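Local coordinates for motility protein B (Helicobacter pylori, PDB 3CYP) that probably forms, with MotA, the stator that drives flagellar rotation, its periplasmic OmpA-like domain likely fastening the motor to the cell wall, at residues N40-T45 against S86-T91. Sequence-based numbering, arbitrary orientation.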
loop_
_atom_site.group_PDB
_atom_site.type_symbol
_atom_site.label_atom_id
_atom_site.label_comp_id
_atom_site.label_asym_id
_atom_site.label_seq_id
_atom_site.Cartn_x
_atom_site.Cartn_y
_atom_site.Cartn_z
ATOM N N ASN B 40 3.491 -8.841 -2.796
ATOM C CA ASN B 40 3.358 -7.564 -3.564
ATOM C C ASN B 40 2.194 -7.772 -4.508
ATOM O O ASN B 40 2.196 -8.702 -5.311
ATOM C CB ASN B 40 4.671 -7.246 -4.323
ATOM C CG ASN B 40 4.625 -6.003 -5.131
ATOM O OD1 ASN B 40 4.874 -6.040 -6.352
ATOM N ND2 ASN B 40 4.336 -4.921 -4.506
ATOM N N VAL B 41 1.189 -6.898 -4.369
ATOM C CA VAL B 41 -0.037 -6.962 -5.134
ATOM C C VAL B 41 0.162 -5.971 -6.279
ATOM O O VAL B 41 0.281 -4.732 -6.070
ATOM C CB VAL B 41 -1.222 -6.520 -4.271
ATOM C CG1 VAL B 41 -2.507 -6.553 -5.089
ATOM C CG2 VAL B 41 -1.285 -7.366 -2.993
ATOM N N ARG B 42 0.271 -6.528 -7.494
ATOM C CA ARG B 42 0.650 -5.767 -8.684
ATOM C C ARG B 42 -0.548 -5.549 -9.592
ATOM O O ARG B 42 -1.162 -6.509 -10.025
ATOM C CB ARG B 42 1.707 -6.523 -9.496
ATOM C CG ARG B 42 2.926 -6.719 -8.721
ATOM C CD ARG B 42 4.049 -7.213 -9.581
ATOM N NE ARG B 42 5.225 -7.335 -8.740
ATOM C CZ ARG B 42 6.409 -7.732 -9.167
ATOM N NH1 ARG B 42 6.580 -8.100 -10.433
ATOM N NH2 ARG B 42 7.404 -7.811 -8.287
ATOM N N GLY B 43 -0.775 -4.294 -9.970
ATOM C CA GLY B 43 -1.891 -3.943 -10.852
ATOM C C GLY B 43 -1.449 -3.571 -12.258
ATOM O O GLY B 43 -0.380 -2.985 -12.459
ATOM N N PHE B 44 -2.296 -3.936 -13.233
ATOM C CA PHE B 44 -2.014 -3.728 -14.647
ATOM C C PHE B 44 -3.287 -3.336 -15.384
ATOM O O PHE B 44 -4.414 -3.541 -14.892
ATOM C CB PHE B 44 -1.481 -4.969 -15.309
ATOM C CG PHE B 44 -0.312 -5.633 -14.596
ATOM C CD1 PHE B 44 0.992 -5.411 -15.040
ATOM C CD2 PHE B 44 -0.519 -6.489 -13.519
ATOM C CE1 PHE B 44 2.064 -6.024 -14.424
ATOM C CE2 PHE B 44 0.560 -7.147 -12.918
ATOM C CZ PHE B 44 1.852 -6.897 -13.368
ATOM N N THR B 45 -3.048 -2.741 -16.555
ATOM C CA THR B 45 -4.077 -2.440 -17.557
ATOM C C THR B 45 -3.658 -2.868 -18.957
ATOM O O THR B 45 -2.509 -3.189 -19.227
ATOM C CB THR B 45 -4.307 -0.899 -17.632
ATOM O OG1 THR B 45 -3.154 -0.299 -18.248
ATOM C CG2 THR B 45 -4.541 -0.293 -16.234
ATOM N N SER B 86 1.766 -2.317 -6.020
ATOM C CA SER B 86 2.557 -1.669 -7.034
ATOM C C SER B 86 1.746 -1.512 -8.276
ATOM O O SER B 86 1.018 -2.411 -8.668
ATOM C CB SER B 86 3.838 -2.426 -7.317
ATOM O OG SER B 86 4.666 -2.530 -6.173
ATOM N N SER B 87 1.861 -0.351 -8.892
ATOM C CA SER B 87 1.208 -0.113 -10.178
ATOM C C SER B 87 2.182 -0.260 -11.331
ATOM O O SER B 87 3.213 0.397 -11.358
ATOM C CB SER B 87 0.570 1.270 -10.212
ATOM O OG SER B 87 0.075 1.443 -11.546
ATOM N N TYR B 88 1.819 -1.093 -12.315
ATOM C CA TYR B 88 2.564 -1.250 -13.538
ATOM C C TYR B 88 1.882 -0.581 -14.765
ATOM O O TYR B 88 2.421 -0.656 -15.847
ATOM C CB TYR B 88 2.847 -2.745 -13.782
ATOM C CG TYR B 88 3.922 -3.249 -12.863
ATOM C CD1 TYR B 88 5.200 -3.443 -13.327
ATOM C CD2 TYR B 88 3.677 -3.484 -11.532
ATOM C CE1 TYR B 88 6.214 -3.865 -12.495
ATOM C CE2 TYR B 88 4.693 -3.902 -10.674
ATOM C CZ TYR B 88 5.960 -4.086 -11.162
ATOM O OH TYR B 88 6.991 -4.546 -10.351
ATOM N N GLY B 89 0.721 0.035 -14.571
ATOM C CA GLY B 89 0.020 0.717 -15.661
ATOM C C GLY B 89 -0.162 -0.264 -16.815
ATOM O O GLY B 89 -0.453 -1.454 -16.596
ATOM N N SER B 90 0.062 0.202 -18.055
ATOM C CA SER B 90 -0.101 -0.653 -19.238
ATOM C C SER B 90 1.148 -1.438 -19.608
ATOM O O SER B 90 1.177 -2.098 -20.618
ATOM C CB SER B 90 -0.535 0.227 -20.417
ATOM O OG SER B 90 0.467 1.234 -20.608
ATOM N N THR B 91 2.175 -1.403 -18.771
ATOM C CA THR B 91 3.407 -2.120 -19.023
ATOM C C THR B 91 3.253 -3.603 -18.680
ATOM O O THR B 91 2.286 -3.991 -17.998
ATOM C CB THR B 91 4.610 -1.505 -18.224
ATOM O OG1 THR B 91 4.546 -1.855 -16.832
ATOM C CG2 THR B 91 4.644 0.014 -18.365
HETATM O O HOH W 1 6.854 -4.345 -7.542
HETATM O O HOH W 2 -0.222 -4.943 -18.574
HETATM O O HOH W 3 -0.989 -3.310 -21.479
#
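S86 OG takes a nearly straight N-H from N40 ND2 at 2.9 Å (165°), lying close to the plane of the amide. The other end of that amide is gripped as well: R42 NE donates to N40 OD1 at 2.7 Å, near the planes of both the guanidinium and the carbonyl, and a water that donates to N40 OD1 also meets S86 OG and Y88 OH. The bonds at its two ends, with a further one from ND2 to S84 OG, fix how the N40 amide is turned; chi1 of 179° swings CG away from the backbone N and places the amide beside S86. The R42 chain, extended from CG to NE, runs past the Y88 ring with CD 3.5 Å from Y88 CE2, and Y88 OH sits over the middle of one guanidinium face. Farther along, F44 lies beside Y88, its CE1 3.4 Å from Y88 CB; the two ring planes lie 29° apart and are offset, with little face-to-face stacking.

The backbones pair in parallel register, R42 with S86 and G43 with S87. S86 N bonds to V41 O, G43 N to S86 O and Y88 N to G43 O. Past the bridges T45 N reaches G89 O at 2.9 Å from above the carbonyl plane, where a type II' turn from Y88 to T91, with G89 at positive phi, bends the chain. T91 N and OG1 both donate to Y88 O.

The contact closes the beta-alpha-beta unit of an OmpA-like domain: helix 58-75 packs on T45 and S87, S87 OG is hydrogen-bonded to Y59 O, and strand 108-114 flanks strand 38-44 on the side opposite 83-87.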